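Local coordinates for protein Lic12234 (PDB 4TZH) that is of unknown function but belongs to the leucine-rich repeat proteins, forms a solenoid that binds zinc ions in the crystal, and may act as a virulence factor, at residues A[8-13]-A[35-40]; A[100-105]-A[127-132]. All coordinates share one frame; numbering follows the deposited sequence.

Contact 1: residues A[8-13]-A[35-40]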
loop_
_atom_site.group_PDB
_atom_site.type_symbol
_atom_site.label_atom_id
_atom_site.label_comp_id
_atom_site.label_asym_id
_atom_site.label_seq_id
_atom_site.Cartn_x
_atom_site.Cartn_y
_atom_site.Cartn_z
ATOM N N LYS A 8 21.384 -2.860 2.456
ATOM C CA LYS A 8 20.745 -2.942 3.770
ATOM C C LYS A 8 21.142 -1.794 4.672
ATOM O O LYS A 8 20.744 -1.772 5.843
ATOM C CB LYS A 8 21.106 -4.288 4.428
ATOM C CG LYS A 8 20.502 -5.494 3.706
ATOM C CD LYS A 8 20.936 -6.784 4.377
ATOM C CE LYS A 8 19.834 -7.798 4.488
ATOM N NZ LYS A 8 20.069 -8.730 5.626
ATOM N N ASN A 9 21.947 -0.847 4.134
ATOM C CA ASN A 9 22.418 0.271 4.933
ATOM C C ASN A 9 22.275 1.564 4.158
ATOM O O ASN A 9 22.837 1.676 3.067
ATOM C CB ASN A 9 23.835 0.022 5.363
ATOM C CG ASN A 9 24.390 1.148 6.198
ATOM O OD1 ASN A 9 24.872 2.153 5.691
ATOM N ND2 ASN A 9 24.350 0.984 7.495
ATOM N N LEU A 10 21.539 2.531 4.716
ATOM C CA LEU A 10 21.307 3.772 3.991
ATOM C C LEU A 10 22.585 4.569 3.798
ATOM O O LEU A 10 22.789 5.089 2.700
ATOM C CB LEU A 10 20.214 4.618 4.673
ATOM C CG LEU A 10 19.832 5.955 3.980
ATOM C CD1 LEU A 10 19.314 5.778 2.542
ATOM C CD2 LEU A 10 18.773 6.744 4.795
ATOM N N SER A 11 23.448 4.673 4.843
ATOM C CA SER A 11 24.657 5.467 4.654
ATOM C C SER A 11 25.543 4.934 3.534
ATOM O O SER A 11 26.035 5.733 2.719
ATOM C CB SER A 11 25.417 5.626 5.969
ATOM O OG SER A 11 25.674 4.404 6.640
ATOM N N ASP A 12 25.723 3.604 3.466
ATOM C CA ASP A 12 26.493 2.988 2.384
ATOM C C ASP A 12 25.792 3.234 1.044
ATOM O O ASP A 12 26.469 3.598 0.092
ATOM C CB ASP A 12 26.660 1.473 2.585
ATOM C CG ASP A 12 27.624 1.049 3.668
ATOM O OD1 ASP A 12 28.487 1.873 4.055
ATOM O OD2 ASP A 12 27.560 -0.129 4.086
ATOM N N ALA A 13 24.439 3.122 0.985
ATOM C CA ALA A 13 23.689 3.358 -0.266
ATOM C C ALA A 13 23.921 4.760 -0.767
ATOM O O ALA A 13 24.033 4.939 -1.972
ATOM C CB ALA A 13 22.186 3.135 -0.055
ATOM N N LYS A 35 15.181 12.006 5.174
ATOM C CA LYS A 35 14.880 12.718 3.933
ATOM C C LYS A 35 15.851 12.383 2.822
ATOM O O LYS A 35 15.480 12.487 1.656
ATOM C CB LYS A 35 14.858 14.257 4.182
ATOM C CG LYS A 35 13.750 14.690 5.151
ATOM C CD LYS A 35 13.756 16.195 5.391
ATOM C CE LYS A 35 12.633 16.648 6.296
ATOM N NZ LYS A 35 12.699 18.115 6.542
ATOM N N GLU A 36 17.071 11.945 3.176
ATOM C CA GLU A 36 18.132 11.634 2.222
ATOM C C GLU A 36 17.749 10.457 1.327
ATOM O O GLU A 36 18.409 10.263 0.307
ATOM C CB GLU A 36 19.474 11.396 2.929
ATOM C CG GLU A 36 20.078 12.659 3.525
ATOM C CD GLU A 36 19.431 13.181 4.797
ATOM O OE1 GLU A 36 18.785 12.385 5.519
ATOM O OE2 GLU A 36 19.568 14.396 5.069
ATOM N N ILE A 37 16.646 9.721 1.657
ATOM C CA ILE A 37 16.141 8.671 0.773
ATOM C C ILE A 37 15.908 9.254 -0.641
ATOM O O ILE A 37 16.047 8.519 -1.620
ATOM C CB ILE A 37 14.806 8.082 1.358
ATOM C CG1 ILE A 37 14.365 6.796 0.620
ATOM C CG2 ILE A 37 13.624 9.111 1.348
ATOM C CD1 ILE A 37 15.172 5.586 1.028
ATOM N N GLU A 38 15.577 10.570 -0.766
ATOM C CA GLU A 38 15.337 11.126 -2.104
ATOM C C GLU A 38 16.545 11.029 -3.036
ATOM O O GLU A 38 16.374 11.191 -4.247
ATOM C CB GLU A 38 14.883 12.582 -2.016
ATOM C CG GLU A 38 15.935 13.505 -1.462
ATOM C CD GLU A 38 15.488 14.953 -1.428
ATOM O OE1 GLU A 38 14.601 15.328 -2.228
ATOM O OE2 GLU A 38 16.010 15.706 -0.578
ATOM N N GLN A 39 17.750 10.806 -2.482
ATOM C CA GLN A 39 18.928 10.689 -3.353
ATOM C C GLN A 39 18.954 9.377 -4.163
ATOM O O GLN A 39 19.689 9.289 -5.156
ATOM C CB GLN A 39 20.212 10.800 -2.540
ATOM C CG GLN A 39 20.424 12.193 -1.969
ATOM C CD GLN A 39 21.689 12.233 -1.149
ATOM O OE1 GLN A 39 22.747 11.769 -1.569
ATOM N NE2 GLN A 39 21.603 12.791 0.033
ATOM N N LEU A 40 18.166 8.369 -3.746
ATOM C CA LEU A 40 18.185 7.051 -4.385
ATOM C C LEU A 40 17.220 7.051 -5.537
ATOM O O LEU A 40 16.205 6.360 -5.527
ATOM C CB LEU A 40 17.877 5.959 -3.348
ATOM C CG LEU A 40 18.764 5.993 -2.090
ATOM C CD1 LEU A 40 18.442 4.797 -1.177
ATOM C CD2 LEU A 40 20.255 5.897 -2.460
#
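L10 and L40 meet methyl to methyl where the short N-terminal helix 10-13 closes one end of the leucine-rich repeat solenoid against the 3-10 segment 35-39 of the convex side. L10 CD1 lies 3.9 Å from L40 CD1, with the two side chains crossing at a slant. The same L10 CD1 also faces the tip of I37, whose CD1 lies 4.4 Å away, so one methyl serves both partners. On L40 the work is divided between its branches: while CD1 goes to L10, CD2 turns to A13, the last residue of the helix, and lies 4.1 Å from A13 CB and 3.9 Å from A13 O. The contact is thus wholly apolar in its side chains, and the carbonyl oxygen meets only a methyl there.

L10 reaches across because its CG stands anti to the backbone N (chi1 -178°), whereas L40 has CG beside its own N (chi1 -53°). Behind them, L23 of strand 22-24 is touched by L10, I37 and L40 alike, which ties both helical pieces to the first strand of the parallel sheet. P34 packs on L10, and V20 on A13.

L40 is held in place by its N donating to I37 O, the last of three such backbone bonds along 35-40. N9, directly before L10, is the N-cap: D12 N donates to N9 OD1 over 2.8 Å in a nearly straight bond (167°). S11 OG donates a second hydrogen bond to that oxygen at 2.6 Å, in the carbonyl plane and on a lone pair.

Contact 2: residues A[100-105]-A[127-132]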
loop_
_atom_site.group_PDB
_atom_site.type_symbol
_atom_site.label_atom_id
_atom_site.label_comp_id
_atom_site.label_asym_id
_atom_site.label_seq_id
_atom_site.Cartn_x
_atom_site.Cartn_y
_atom_site.Cartn_z
ATOM N N SER A 100 -6.718 4.370 10.193
ATOM C CA SER A 100 -8.155 4.394 10.432
ATOM C C SER A 100 -8.857 4.933 9.188
ATOM O O SER A 100 -10.059 4.704 9.011
ATOM C CB SER A 100 -8.520 5.185 11.686
ATOM O OG SER A 100 -8.019 6.509 11.652
ATOM N N ASN A 101 -8.093 5.605 8.302
ATOM C CA ASN A 101 -8.583 6.139 7.028
ATOM C C ASN A 101 -7.483 6.064 5.974
ATOM O O ASN A 101 -6.309 6.160 6.337
ATOM C CB ASN A 101 -9.007 7.599 7.180
ATOM C CG ASN A 101 -10.257 7.800 7.997
ATOM O OD1 ASN A 101 -11.379 7.729 7.491
ATOM N ND2 ASN A 101 -10.087 8.055 9.278
ATOM N N LEU A 102 -7.853 5.936 4.698
ATOM C CA LEU A 102 -6.881 5.986 3.598
ATOM C C LEU A 102 -7.099 7.323 2.916
ATOM O O LEU A 102 -8.257 7.707 2.698
ATOM C CB LEU A 102 -7.130 4.907 2.534
ATOM C CG LEU A 102 -6.762 3.494 2.791
ATOM C CD1 LEU A 102 -7.082 2.674 1.546
ATOM C CD2 LEU A 102 -5.250 3.352 3.098
ATOM N N PRO A 103 -6.028 8.041 2.526
ATOM C CA PRO A 103 -6.228 9.327 1.840
ATOM C C PRO A 103 -6.656 9.138 0.393
ATOM O O PRO A 103 -6.426 8.064 -0.175
ATOM C CB PRO A 103 -4.850 9.986 1.927
ATOM C CG PRO A 103 -3.898 8.837 1.957
ATOM C CD PRO A 103 -4.597 7.727 2.704
ATOM N N GLU A 104 -7.259 10.172 -0.205
ATOM C CA GLU A 104 -7.694 10.160 -1.601
ATOM C C GLU A 104 -6.539 9.799 -2.547
ATOM O O GLU A 104 -6.782 9.178 -3.578
ATOM C CB GLU A 104 -8.326 11.516 -1.998
ATOM C CG GLU A 104 -7.489 12.757 -1.687
ATOM C CD GLU A 104 -8.238 13.953 -1.121
ATOM O OE1 GLU A 104 -9.414 14.160 -1.499
ATOM O OE2 GLU A 104 -7.647 14.681 -0.292
ATOM N N GLU A 105 -5.280 10.150 -2.169
ATOM C CA GLU A 105 -4.085 9.935 -2.990
ATOM C C GLU A 105 -3.772 8.476 -3.231
ATOM O O GLU A 105 -3.053 8.155 -4.182
ATOM C CB GLU A 105 -2.856 10.667 -2.414
ATOM C CG GLU A 105 -2.943 12.175 -2.598
ATOM C CD GLU A 105 -3.852 12.904 -1.633
ATOM O OE1 GLU A 105 -4.134 12.350 -0.546
ATOM O OE2 GLU A 105 -4.264 14.042 -1.960
ATOM N N LYS A 127 -13.798 6.986 -1.780
ATOM C CA LYS A 127 -14.386 6.763 -3.105
ATOM C C LYS A 127 -13.313 6.628 -4.194
ATOM O O LYS A 127 -13.504 5.886 -5.160
ATOM C CB LYS A 127 -15.392 7.881 -3.456
ATOM C CG LYS A 127 -14.797 9.285 -3.495
ATOM C CD LYS A 127 -15.895 10.356 -3.568
ATOM C CE LYS A 127 -15.281 11.741 -3.598
ATOM N NZ LYS A 127 -16.277 12.801 -3.273
ATOM N N GLU A 128 -12.165 7.301 -4.000
ATOM C CA GLU A 128 -11.051 7.304 -4.941
ATOM C C GLU A 128 -10.398 5.935 -5.083
ATOM O O GLU A 128 -9.588 5.748 -5.989
ATOM C CB GLU A 128 -10.013 8.392 -4.596
ATOM C CG GLU A 128 -10.554 9.812 -4.730
ATOM C CD GLU A 128 -11.357 10.343 -3.557
ATOM O OE1 GLU A 128 -11.439 9.651 -2.517
ATOM O OE2 GLU A 128 -11.876 11.480 -3.666
ATOM N N ILE A 129 -10.745 4.961 -4.213
ATOM C CA ILE A 129 -10.235 3.594 -4.352
ATOM C C ILE A 129 -10.623 3.001 -5.725
ATOM O O ILE A 129 -9.872 2.208 -6.284
ATOM C CB ILE A 129 -10.697 2.684 -3.172
ATOM C CG1 ILE A 129 -9.843 1.393 -3.087
ATOM C CG2 ILE A 129 -12.186 2.318 -3.270
ATOM C CD1 ILE A 129 -8.569 1.550 -2.398
ATOM N N GLY A 130 -11.766 3.434 -6.271
ATOM C CA GLY A 130 -12.250 2.960 -7.558
ATOM C C GLY A 130 -11.416 3.409 -8.735
ATOM O O GLY A 130 -11.654 2.958 -9.858
ATOM N N GLN A 131 -10.409 4.280 -8.489
ATOM C CA GLN A 131 -9.521 4.752 -9.540
ATOM C C GLN A 131 -8.371 3.776 -9.804
ATOM O O GLN A 131 -7.616 3.971 -10.766
ATOM C CB GLN A 131 -8.929 6.124 -9.182
ATOM C CG GLN A 131 -9.965 7.249 -9.115
ATOM C CD GLN A 131 -9.448 8.515 -8.480
ATOM O OE1 GLN A 131 -8.243 8.704 -8.245
ATOM N NE2 GLN A 131 -10.365 9.427 -8.184
ATOM N N LEU A 132 -8.212 2.745 -8.946
ATOM C CA LEU A 132 -7.100 1.788 -9.075
ATOM C C LEU A 132 -7.404 0.747 -10.127
ATOM O O LEU A 132 -7.659 -0.414 -9.834
ATOM C CB LEU A 132 -6.783 1.163 -7.717
ATOM C CG LEU A 132 -6.322 2.184 -6.676
ATOM C CD1 LEU A 132 -6.150 1.507 -5.339
ATOM C CD2 LEU A 132 -4.991 2.851 -7.097
#
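The carboxylate of E128 lies flat beneath the CB of E104, on the convex side of the leucine-rich repeat solenoid, where the 3-10 segments that begin at E104 and K127 run side by side. CB of E104 stands almost directly over the central carbon of the group, 3.6 Å from E128 CD, and is not much farther from either oxygen, with E128 OE1 at 3.7 Å. A methylene therefore covers one face of the carboxylate. Nearer its root the same side chain rests on the backbone, E128 CB sitting 3.5 Å from E104 O; the E128 side chain thus packs on both the backbone and the CB of E104.

E128 is bent at chi2 (82°), which folds its carboxylate back alongside E104 instead of letting it stretch outward. E104 has its CG between the backbone N and the carbonyl carbon (chi1 52°), and from there its own carboxylate projects past that of E128, the two planes being turned steeply against each other, by about 74°. The charged ends stay near one another, with E104 OE1 4.2 Å from E128 OE2, an approach of like charges that would be expected to be mildly unfavourable. K81 may offset part of it: its NZ forms a salt bridge with E105 and a long, weak ion pair with E104 OE2.

Deeper in, the contact changes character. L102 and I129 point into the interior of the solenoid, where P126 packs on L102 and L152 on I129. Their meeting is a light one between branch ends, L102 CD1 lying 4.4 Å from I129 CD1.

Overall arrangement
Both contacts join an earlier segment to a 3-10 segment of the convex side, 35-39 or 127-131, but contact 1 lies near the solenoid's N-terminal end and contact 2 well along its length, their centres 29 Å apart on opposite sides of the chain's centre. Contact 1 is buried and apolar in its side chains, with the small helix 10-13 taking the place that segment 100-105 takes in contact 2. Contact 2 spans from interior to surface: only a thin aliphatic touch remains inside, and two acidic side chains make up its outer part. An isoleucine of the second segment, I37 or I129, supplies the same inward-reaching CD1 in both.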